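Local atomic coordinates of TRNA nucleotidyl transferase-related protein (PDB entry 3H38), a protein that probably adds the CCA end to tRNA from CTP and ATP as a class II, magnesium-dependent nucleotidyltransferase, of which this chain is the C-terminal half. Residues D174-R177 with I178-I182; E193-T196 with E197-K201; E210-G214 with P215-Q219; R235-Q239 with F240-K244. All blocks are in the same frame, centred on the assembly; numbering follows the deposited sequence.

Overall arrangement
Each of the four contacts is local, a turn or cap at the start or end of a helix, and contact 1 is the one the others surround. It is buried and carries nucleotide-binding residues at the start of helix 177-187; contacts 2, 3 and 4 all touch it and are only partly buried. Contact 2, the start of helix 194-205, lies farthest from the chain centre and meets contact 4 through Leu200 and Phe240. Contact 3 opens helix 214-225 and reaches contact 1 by a salt bridge, whereas contact 4, the end of helix 230-239, reaches it by apolar packing of Met237 and Val242 on Leu179. Contacts 2 to 4 fall in a probable RNA-binding family region.

Contact 1: residues D174-R177 with I178-I182; sequences DPTR and ILRAI
Thr176 O is approached by two amides: Arg180 N at 3.2 Å, a nearly straight bond, and Leu179 N, a weak second donor. This is the first turn of helix 177-187, entered through a type I beta turn from Asp174 to Arg177. Pro175 suits the second position of that turn, since its ring already fixes phi near the value required. Its carbonyl O takes Ile178 N at 3.0 Å. Asp174 caps the turn by accepting from Thr176 N, although the place of its OD2 is doubtful.

The side chains lining the turn belong to the nucleotide site: Asp174, Arg177 and Arg180 all bind CTP and ATP, though none is bound here. Arg177, extended from CG to NE, runs back so that its guanidinium lies with one face against Asp174 CB, 3.8 Å from the plane, while NH1 bonds Ser170 OG. Arg180, in the same turn, suits its place because a long chain with a charged, multi-donor end can reach two carboxylates; bent at chi3 (65°), it makes salt bridges with Asp130 and Glu220. On the way its aliphatic part passes obliquely over Thr176, Arg180 CD resting 3.7 Å from Thr176 CG2.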
loop_
_atom_site.group_PDB
_atom_site.type_symbol
_atom_site.label_atom_id
_atom_site.label_comp_id
_atom_site.label_asym_id
_atom_site.label_seq_id
_atom_site.Cartn_x
_atom_site.Cartn_y
_atom_site.Cartn_z
ATOM N N ASP A 174 5.112 9.850 -16.980
ATOM C CA ASP A 174 4.397 9.415 -15.776
ATOM C C ASP A 174 5.334 9.330 -14.558
ATOM O O ASP A 174 5.996 8.311 -14.330
ATOM C CB ASP A 174 3.706 8.080 -16.010
ATOM C CG ASP A 174 2.830 7.687 -14.854
ATOM O OD1 ASP A 174 2.152 6.642 -14.923
ATOM O OD2 ASP A 174 2.813 8.451 -13.878
ATOM N N PRO A 175 5.401 10.419 -13.779
ATOM C CA PRO A 175 6.348 10.559 -12.667
ATOM C C PRO A 175 6.004 9.574 -11.560
ATOM O O PRO A 175 6.753 9.407 -10.603
ATOM C CB PRO A 175 6.113 12.008 -12.193
ATOM C CG PRO A 175 5.445 12.708 -13.342
ATOM C CD PRO A 175 4.579 11.632 -13.944
ATOM N N THR A 176 4.856 8.930 -11.718
ATOM C CA THR A 176 4.367 7.919 -10.800
ATOM C C THR A 176 5.350 6.727 -10.784
ATOM O O THR A 176 5.494 6.029 -9.787
ATOM C CB THR A 176 2.917 7.558 -11.190
ATOM O OG1 THR A 176 2.025 7.933 -10.137
ATOM C CG2 THR A 176 2.745 6.122 -11.594
ATOM N N ARG A 177 6.089 6.580 -11.876
ATOM C CA ARG A 177 7.070 5.525 -12.041
ATOM C C ARG A 177 8.302 5.757 -11.195
ATOM O O ARG A 177 9.165 4.866 -11.052
ATOM C CB ARG A 177 7.489 5.420 -13.510
ATOM C CG ARG A 177 6.484 4.706 -14.409
ATOM C CD ARG A 177 6.670 5.095 -15.901
ATOM N NE ARG A 177 5.470 4.754 -16.654
ATOM C CZ ARG A 177 5.224 5.067 -17.922
ATOM N NH1 ARG A 177 6.103 5.750 -18.654
ATOM N NH2 ARG A 177 4.080 4.676 -18.455
ATOM N N ILE A 178 8.401 6.959 -10.640
ATOM C CA ILE A 178 9.509 7.258 -9.750
ATOM C C ILE A 178 9.346 6.387 -8.497
ATOM O O ILE A 178 10.299 5.770 -8.050
ATOM C CB ILE A 178 9.587 8.751 -9.413
ATOM C CG1 ILE A 178 10.121 9.535 -10.622
ATOM C CG2 ILE A 178 10.459 8.980 -8.151
ATOM C CD1 ILE A 178 9.909 11.041 -10.511
ATOM N N LEU A 179 8.120 6.317 -7.973
ATOM C CA LEU A 179 7.804 5.543 -6.775
ATOM C C LEU A 179 7.750 4.054 -7.119
ATOM O O LEU A 179 8.259 3.221 -6.353
ATOM C CB LEU A 179 6.491 6.031 -6.132
ATOM C CG LEU A 179 6.506 7.485 -5.585
ATOM C CD1 LEU A 179 5.135 8.024 -5.218
ATOM C CD2 LEU A 179 7.398 7.581 -4.353
ATOM N N ARG A 180 7.176 3.732 -8.285
ATOM C CA ARG A 180 7.083 2.346 -8.758
ATOM C C ARG A 180 8.442 1.680 -8.939
ATOM O O ARG A 180 8.595 0.478 -8.645
ATOM C CB ARG A 180 6.301 2.257 -10.064
ATOM C CG ARG A 180 4.826 2.584 -9.928
ATOM C CD ARG A 180 4.177 2.734 -11.267
ATOM N NE ARG A 180 4.205 1.469 -11.972
ATOM C CZ ARG A 180 3.257 0.549 -11.853
ATOM N NH1 ARG A 180 3.350 -0.608 -12.518
ATOM N NH2 ARG A 180 2.205 0.799 -11.077
ATOM N N ALA A 181 9.422 2.449 -9.417
ATOM C CA ALA A 181 10.780 1.918 -9.583
ATOM C C ALA A 181 11.359 1.488 -8.243
ATOM O O ALA A 181 11.857 0.379 -8.089
ATOM C CB ALA A 181 11.688 2.928 -10.267
ATOM N N ILE A 182 11.271 2.358 -7.252
ATOM C CA ILE A 182 11.740 1.986 -5.933
ATOM C C ILE A 182 10.995 0.743 -5.462
ATOM O O ILE A 182 11.623 -0.215 -4.980
ATOM C CB ILE A 182 11.567 3.157 -4.942
ATOM C CG1 ILE A 182 12.559 4.275 -5.278
ATOM C CG2 ILE A 182 11.717 2.694 -3.503
ATOM C CD1 ILE A 182 11.963 5.641 -5.110
#

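Contact 2: residues E193-T196 with E197-K201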
loop_
_atom_site.group_PDB
_atom_site.type_symbol
_atom_site.label_atom_id
_atom_site.label_comp_id
_atom_site.label_asym_id
_atom_site.label_seq_id
_atom_site.Cartn_x
_atom_site.Cartn_y
_atom_site.Cartn_z
ATOM N N GLU A 193 19.288 0.635 -12.860
ATOM C CA GLU A 193 20.510 0.778 -13.637
ATOM C C GLU A 193 20.834 2.243 -13.812
ATOM O O GLU A 193 19.941 3.100 -13.795
ATOM C CB GLU A 193 20.398 0.055 -14.984
ATOM C CG GLU A 193 19.387 0.627 -15.966
ATOM C CD GLU A 193 20.011 1.669 -16.873
ATOM O OE1 GLU A 193 21.269 1.754 -16.906
ATOM O OE2 GLU A 193 19.253 2.386 -17.566
ATOM N N GLU A 194 22.102 2.530 -13.971
ATOM C CA GLU A 194 22.624 3.867 -14.064
ATOM C C GLU A 194 21.838 4.878 -14.820
ATOM O O GLU A 194 21.481 5.898 -14.302
ATOM C CB GLU A 194 23.996 3.815 -14.666
ATOM C CG GLU A 194 24.920 4.847 -14.186
ATOM C CD GLU A 194 26.341 4.523 -14.565
ATOM O OE1 GLU A 194 26.650 4.550 -15.761
ATOM O OE2 GLU A 194 27.143 4.225 -13.665
ATOM N N THR A 195 21.632 4.619 -16.084
ATOM C CA THR A 195 20.944 5.571 -16.952
ATOM C C THR A 195 19.554 5.919 -16.428
ATOM O O THR A 195 19.200 7.101 -16.301
ATOM C CB THR A 195 20.833 5.048 -18.368
ATOM O OG1 THR A 195 22.145 4.703 -18.831
ATOM C CG2 THR A 195 20.194 6.121 -19.268
ATOM N N THR A 196 18.771 4.900 -16.093
ATOM C CA THR A 196 17.435 5.191 -15.604
ATOM C C THR A 196 17.493 5.939 -14.283
ATOM O O THR A 196 16.676 6.834 -14.050
ATOM C CB THR A 196 16.406 3.998 -15.663
ATOM O OG1 THR A 196 15.765 3.837 -14.395
ATOM C CG2 THR A 196 17.042 2.726 -16.063
ATOM N N GLU A 197 18.515 5.651 -13.477
ATOM C CA GLU A 197 18.709 6.362 -12.206
ATOM C C GLU A 197 18.904 7.872 -12.417
ATOM O O GLU A 197 18.272 8.711 -11.753
ATOM C CB GLU A 197 19.875 5.775 -11.387
ATOM C CG GLU A 197 20.532 6.818 -10.475
ATOM C CD GLU A 197 21.151 6.242 -9.202
ATOM O OE1 GLU A 197 21.461 5.034 -9.166
ATOM O OE2 GLU A 197 21.337 7.011 -8.233
ATOM N N ARG A 198 19.780 8.228 -13.318
ATOM C CA ARG A 198 19.898 9.586 -13.684
ATOM C C ARG A 198 18.615 10.199 -14.153
ATOM O O ARG A 198 18.307 11.291 -13.806
ATOM C CB ARG A 198 20.965 9.753 -14.720
ATOM C CG ARG A 198 20.944 11.060 -15.356
ATOM C CD ARG A 198 22.285 11.520 -15.782
ATOM N NE ARG A 198 22.468 12.920 -15.431
ATOM C CZ ARG A 198 23.525 13.653 -15.749
ATOM N NH1 ARG A 198 23.593 14.919 -15.370
ATOM N NH2 ARG A 198 24.513 13.125 -16.453
ATOM N N LEU A 199 17.878 9.491 -14.979
ATOM C CA LEU A 199 16.577 9.973 -15.447
ATOM C C LEU A 199 15.611 10.253 -14.281
ATOM O O LEU A 199 14.887 11.253 -14.267
ATOM C CB LEU A 199 15.972 8.959 -16.420
ATOM C CG LEU A 199 16.151 9.135 -17.940
ATOM C CD1 LEU A 199 17.134 10.230 -18.303
ATOM C CD2 LEU A 199 16.526 7.820 -18.630
ATOM N N LEU A 200 15.618 9.354 -13.308
ATOM C CA LEU A 200 14.791 9.456 -12.111
ATOM C C LEU A 200 15.115 10.744 -11.348
ATOM O O LEU A 200 14.212 11.501 -10.972
ATOM C CB LEU A 200 15.019 8.201 -11.236
ATOM C CG LEU A 200 14.084 7.887 -10.053
ATOM C CD1 LEU A 200 13.796 6.401 -9.877
ATOM C CD2 LEU A 200 14.627 8.467 -8.752
ATOM N N LYS A 201 16.409 10.998 -11.152
ATOM C CA LYS A 201 16.880 12.149 -10.385
ATOM C C LYS A 201 16.507 13.469 -11.036
ATOM O O LYS A 201 16.168 14.445 -10.346
ATOM C CB LYS A 201 18.403 12.114 -10.229
ATOM C CG LYS A 201 18.944 10.986 -9.371
ATOM C CD LYS A 201 20.358 11.320 -8.898
ATOM C CE LYS A 201 21.087 10.117 -8.316
ATOM N NZ LYS A 201 22.364 10.556 -7.680
#
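Glu193 O receives Glu197 N at 2.9 Å, and three further i to i+4 bonds follow in step: Arg198 N on Glu194 O, Leu199 N on Thr195 O and, the shortest, Leu200 N on Thr196 O at 2.8 Å. Together they build the N-terminal turns of helix 194-205, with Glu193 in the N-cap position. The four bonds have the regular alpha-helical pattern.

A helix start leaves its first amides without backbone acceptors, and a carboxylate can supply them. Glu193 does so by folding its side chain back over the turn (chi1 66°): Thr195 N donates to Glu193 OE1 at 3.0 Å, arriving from above the carboxylate plane. Thr196 N lies beside OE2, but that oxygen is crowded in the model and its bond is less certain. An acidic cap would also probably interact favourably with the positive end of the helix dipole. The backbone of Glu193 is bonded to Ile163, which ties the cap to the small parallel sheet of strands 162-163 and 191-192.

One turn apart, Glu197 and Lys201 suit the more exposed flank as opposite charges, though their ion pair is long. Thr196, Leu199 and Leu200 all touch Phe171 of helix 170-173. Thr195 and Leu199 stand side by side and point the same way. With Thr195 OG1 beside its backbone N (chi1 -54°), the methyl is left to meet the leucine, Thr195 CG2 lying 4.1 Å from Leu199 CD2.

Contact 3: residues E210-G214 with P215-Q219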
loop_
_atom_site.group_PDB
_atom_site.type_symbol
_atom_site.label_atom_id
_atom_site.label_comp_id
_atom_site.label_asym_id
_atom_site.label_seq_id
_atom_site.Cartn_x
_atom_site.Cartn_y
_atom_site.Cartn_z
ATOM N N GLU A 210 5.412 17.122 -8.185
ATOM C CA GLU A 210 4.405 18.157 -7.981
ATOM C C GLU A 210 3.505 18.314 -9.180
ATOM O O GLU A 210 2.342 18.693 -9.035
ATOM C CB GLU A 210 5.029 19.518 -7.690
ATOM C CG GLU A 210 6.457 19.600 -8.073
ATOM C CD GLU A 210 7.313 18.918 -7.045
ATOM O OE1 GLU A 210 8.394 18.389 -7.380
ATOM O OE2 GLU A 210 6.866 18.904 -5.892
ATOM N N ARG A 211 4.055 18.080 -10.366
ATOM C CA ARG A 211 3.262 18.247 -11.577
ATOM C C ARG A 211 2.245 17.129 -11.721
ATOM O O ARG A 211 1.275 17.298 -12.419
ATOM C CB ARG A 211 4.136 18.330 -12.824
ATOM C CG ARG A 211 4.612 19.753 -13.133
ATOM C CD ARG A 211 5.893 19.742 -13.966
ATOM N NE ARG A 211 5.759 20.010 -15.413
ATOM C CZ ARG A 211 4.624 20.115 -16.115
ATOM N NH1 ARG A 211 4.691 20.372 -17.420
ATOM N NH2 ARG A 211 3.425 19.961 -15.547
ATOM N N THR A 212 2.461 15.991 -11.057
ATOM C CA THR A 212 1.455 14.931 -11.088
ATOM C C THR A 212 0.383 15.127 -10.012
ATOM O O THR A 212 0.576 15.889 -9.088
ATOM C CB THR A 212 2.065 13.462 -11.186
ATOM O OG1 THR A 212 1.449 12.577 -10.239
ATOM C CG2 THR A 212 3.543 13.459 -10.981
ATOM N N THR A 213 -0.773 14.487 -10.172
ATOM C CA THR A 213 -1.882 14.708 -9.252
ATOM C C THR A 213 -1.682 13.905 -7.976
ATOM O O THR A 213 -1.074 12.830 -7.993
ATOM C CB THR A 213 -3.256 14.349 -9.886
ATOM O OG1 THR A 213 -3.382 12.925 -10.058
ATOM C CG2 THR A 213 -3.418 15.039 -11.223
ATOM N N GLY A 214 -2.192 14.443 -6.874
ATOM C CA GLY A 214 -2.142 13.778 -5.588
ATOM C C GLY A 214 -2.604 12.333 -5.551
ATOM O O GLY A 214 -1.856 11.441 -5.124
ATOM N N PRO A 215 -3.850 12.085 -5.979
ATOM C CA PRO A 215 -4.461 10.747 -5.910
ATOM C C PRO A 215 -3.650 9.657 -6.612
ATOM O O PRO A 215 -3.651 8.502 -6.166
ATOM C CB PRO A 215 -5.804 10.945 -6.628
ATOM C CG PRO A 215 -6.133 12.390 -6.411
ATOM C CD PRO A 215 -4.813 13.119 -6.402
ATOM N N ARG A 216 -2.979 10.007 -7.703
ATOM C CA ARG A 216 -2.223 9.012 -8.437
ATOM C C ARG A 216 -1.018 8.647 -7.582
ATOM O O ARG A 216 -0.720 7.484 -7.347
ATOM C CB ARG A 216 -1.829 9.547 -9.820
ATOM C CG ARG A 216 -3.037 10.022 -10.682
ATOM C CD ARG A 216 -2.641 10.207 -12.175
ATOM N NE ARG A 216 -2.048 8.967 -12.680
ATOM C CZ ARG A 216 -0.870 8.863 -13.286
ATOM N NH1 ARG A 216 -0.451 7.657 -13.672
ATOM N NH2 ARG A 216 -0.122 9.946 -13.524
ATOM N N LEU A 217 -0.357 9.674 -7.079
ATOM C CA LEU A 217 0.786 9.529 -6.207
ATOM C C LEU A 217 0.415 8.757 -4.925
ATOM O O LEU A 217 1.152 7.866 -4.482
ATOM C CB LEU A 217 1.292 10.925 -5.856
ATOM C CG LEU A 217 2.530 11.594 -6.471
ATOM C CD1 LEU A 217 2.982 10.974 -7.746
ATOM C CD2 LEU A 217 2.295 13.097 -6.621
ATOM N N ARG A 218 -0.732 9.087 -4.332
ATOM C CA ARG A 218 -1.101 8.463 -3.073
ATOM C C ARG A 218 -1.213 6.976 -3.322
ATOM O O ARG A 218 -0.754 6.135 -2.529
ATOM C CB ARG A 218 -2.424 9.033 -2.543
ATOM C CG ARG A 218 -3.105 8.174 -1.500
ATOM C CD ARG A 218 -4.205 8.900 -0.732
ATOM N NE ARG A 218 -4.871 7.958 0.159
ATOM C CZ ARG A 218 -5.871 8.264 0.984
ATOM N NH1 ARG A 218 -6.406 7.335 1.753
ATOM N NH2 ARG A 218 -6.343 9.489 1.035
ATOM N N GLN A 219 -1.806 6.642 -4.452
ATOM C CA GLN A 219 -2.076 5.262 -4.701
ATOM C C GLN A 219 -0.793 4.464 -4.890
ATOM O O GLN A 219 -0.717 3.304 -4.474
ATOM C CB GLN A 219 -3.001 5.087 -5.898
ATOM C CG GLN A 219 -3.317 3.620 -6.111
ATOM C CD GLN A 219 -3.239 3.213 -7.565
ATOM O OE1 GLN A 219 -2.237 2.633 -8.014
ATOM N NE2 GLN A 219 -4.296 3.519 -8.321
#
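Pro215 sets its ring against Thr213, with Pro215 CD 4.0 Å from Thr213 CB, in the first turn of helix 214-225, where Thr213 holds the N-cap position. Proline suits this place because the amide it lacks would have had no backbone acceptor within the helix, while its ring holds phi at a helical value.

Arg216 comes next. Its N makes a weak bond to Thr213 O, and its aliphatic stem runs obliquely across the Thr213 hydroxyl, with Arg216 CD 3.5 Å from Thr213 OG1. A bend at chi3 (55°) turns the guanidinium so that NH1 forms a salt bridge with Asp174, a nucleotide-binding residue; Arg216 may therefore act as a second-shell group that positions that carboxylate.

Leu217 N approaches Thr213 O almost in line (172° at the hydrogen), yet the 3.4 Å separation makes this bond weak too. Thr212 OG1 is a further weak donor to the same carbonyl. Leu217 faces inward, as suits a branched apolar chain: Leu217 CD1 lies 3.3 Å from Thr212 OG1, the two chains crossing obliquely, and also touches Thr176. Exchanging Leu217 for alanine would probably open a gap beside Thr212 and Thr176 and leave the Thr212 side chain less firmly held.

Arg218 N closes the first full helical turn with a sound bond to Gly214 O at 2.7 Å, and its extended side chain leads away to Glu222. With Gln219 the regular pattern continues, Gln219 N bonding Pro215 O at 3.1 Å.

Contact 4: residues R235-Q239 with F240-K244; sequences RRMAQ and FDVIK
Phe240 lies over one face of the Arg236 guanidinium, with Phe240 CE2 3.5 Å above the plane and over its centre. The two planes are 28° apart, so the groups are tilted rather than strictly parallel, and Arg236 NH2 comes obliquely to the ring, 3.6 Å from Phe240 CZ. Of the guanidinium nitrogens, NH2 gives a weak bond to Gln239 OE1 and NH1 forms a salt bridge with Glu185. The arginine reaches this place by sending CG opposite its own N and then kinking at chi2 (53°), which brings the guanidinium over the ring. A lysine in its place, lacking the flat guanidinium, would probably leave the Phe240 ring without its stacked neighbour and Gln239 OE1 or Glu185 without a partner.

Phe240 also packs on Glu197 and Leu200 of helix 194-205, as suits a large ring at the junction of helices. Here helix 230-239 ends in a Schellman motif: Asp241 has positive phi (70°), Val242 N bonds Met237 O at 2.8 Å and Asp241 N bonds Ala238 O at 2.8 Å. Glycine is commonest at such a position, but aspartate can also adopt this conformation. Asp241 is exposed, and its OD2 forms a salt bridge with Lys244 NZ at 3.5 Å, the hydrogen bond in it being weak.

The reversal brings apolar chains from the two helices together, as is usual in this motif. Met237 CB is 3.8 Å from Val242 CB, and both residues also meet Leu179. Ile243, whose branched chain reaches back across the turn, puts CG1 against Met237 CB and rests CD1 on Ala238 CB, 3.7 Å away.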
loop_
_atom_site.group_PDB
_atom_site.type_symbol
_atom_site.label_atom_id
_atom_site.label_comp_id
_atom_site.label_asym_id
_atom_site.label_seq_id
_atom_site.Cartn_x
_atom_site.Cartn_y
_atom_site.Cartn_z
ATOM N N ARG A 235 13.500 4.615 2.767
ATOM C CA ARG A 235 14.859 5.144 2.892
ATOM C C ARG A 235 15.383 5.398 1.515
ATOM O O ARG A 235 16.209 6.276 1.295
ATOM C CB ARG A 235 15.759 4.199 3.682
ATOM C CG ARG A 235 15.219 3.972 5.093
ATOM C CD ARG A 235 15.996 2.900 5.812
ATOM N NE ARG A 235 16.076 3.142 7.250
ATOM C CZ ARG A 235 16.192 2.173 8.158
ATOM N NH1 ARG A 235 16.260 2.451 9.483
ATOM N NH2 ARG A 235 16.214 0.915 7.730
ATOM N N ARG A 236 14.855 4.643 0.565
ATOM C CA ARG A 236 15.279 4.801 -0.815
ATOM C C ARG A 236 14.732 6.119 -1.370
ATOM O O ARG A 236 15.447 6.857 -2.040
ATOM C CB ARG A 236 14.842 3.584 -1.644
ATOM C CG ARG A 236 15.431 3.543 -3.034
ATOM C CD ARG A 236 16.955 3.663 -3.058
ATOM N NE ARG A 236 17.473 2.973 -4.230
ATOM C CZ ARG A 236 18.616 3.246 -4.848
ATOM N NH1 ARG A 236 18.968 2.538 -5.909
ATOM N NH2 ARG A 236 19.402 4.218 -4.426
ATOM N N MET A 237 13.472 6.423 -1.065
ATOM C CA MET A 237 12.855 7.700 -1.451
ATOM C C MET A 237 13.686 8.844 -0.901
ATOM O O MET A 237 13.977 9.806 -1.587
ATOM C CB MET A 237 11.437 7.800 -0.876
ATOM C CG MET A 237 10.422 6.875 -1.591
ATOM S SD MET A 237 8.746 6.786 -0.850
ATOM C CE MET A 237 8.802 5.154 -0.111
ATOM N N ALA A 238 14.077 8.723 0.362
ATOM C CA ALA A 238 14.835 9.768 0.992
ATOM C C ALA A 238 16.195 9.866 0.300
ATOM O O ALA A 238 16.629 10.948 -0.070
ATOM C CB ALA A 238 14.961 9.490 2.460
ATOM N N GLN A 239 16.789 8.762 -0.043
ATOM C CA GLN A 239 18.043 8.793 -0.735
ATOM C C GLN A 239 17.895 9.553 -2.003
ATOM O O GLN A 239 18.815 10.149 -2.454
ATOM C CB GLN A 239 18.458 7.411 -1.118
ATOM C CG GLN A 239 19.386 6.769 -0.215
ATOM C CD GLN A 239 19.827 5.435 -0.723
ATOM O OE1 GLN A 239 20.362 5.328 -1.811
ATOM N NE2 GLN A 239 19.613 4.406 0.071
ATOM N N PHE A 240 16.730 9.459 -2.608
ATOM C CA PHE A 240 16.479 10.129 -3.885
ATOM C C PHE A 240 15.855 11.509 -3.736
ATOM O O PHE A 240 15.548 12.155 -4.733
ATOM C CB PHE A 240 15.600 9.270 -4.803
ATOM C CG PHE A 240 16.353 8.172 -5.526
ATOM C CD1 PHE A 240 17.562 8.436 -6.156
ATOM C CD2 PHE A 240 15.845 6.881 -5.583
ATOM C CE1 PHE A 240 18.247 7.432 -6.839
ATOM C CE2 PHE A 240 16.521 5.890 -6.252
ATOM C CZ PHE A 240 17.731 6.170 -6.885
ATOM N N ASP A 241 15.658 11.948 -2.497
ATOM C CA ASP A 241 15.022 13.236 -2.221
ATOM C C ASP A 241 13.544 13.292 -2.555
ATOM O O ASP A 241 12.983 14.370 -2.690
ATOM C CB ASP A 241 15.743 14.366 -2.953
ATOM C CG ASP A 241 17.103 14.662 -2.359
ATOM O OD1 ASP A 241 18.038 14.993 -3.120
ATOM O OD2 ASP A 241 17.238 14.539 -1.125
ATOM N N VAL A 242 12.904 12.139 -2.685
ATOM C CA VAL A 242 11.493 12.096 -3.089
ATOM C C VAL A 242 10.573 12.627 -1.999
ATOM O O VAL A 242 9.646 13.405 -2.271
ATOM C CB VAL A 242 11.052 10.651 -3.432
ATOM C CG1 VAL A 242 9.545 10.531 -3.491
ATOM C CG2 VAL A 242 11.710 10.170 -4.716
ATOM N N ILE A 243 10.824 12.208 -0.759
ATOM C CA ILE A 243 9.891 12.529 0.311
ATOM C C ILE A 243 9.571 14.019 0.378
ATOM O O ILE A 243 8.405 14.391 0.507
ATOM C CB ILE A 243 10.391 12.119 1.684
ATOM C CG1 ILE A 243 10.743 10.639 1.708
ATOM C CG2 ILE A 243 9.336 12.473 2.726
ATOM C CD1 ILE A 243 11.345 10.171 2.994
ATOM N N LYS A 244 10.600 14.864 0.302
ATOM C CA LYS A 244 10.392 16.313 0.400
ATOM C C LYS A 244 9.581 16.904 -0.773
ATOM O O LYS A 244 8.806 17.850 -0.582
ATOM C CB LYS A 244 11.718 17.065 0.618
ATOM C CG LYS A 244 12.313 17.754 -0.613
ATOM C CD LYS A 244 13.465 16.961 -1.262
ATOM C CE LYS A 244 14.831 17.648 -1.107
ATOM N NZ LYS A 244 15.538 17.307 0.171
#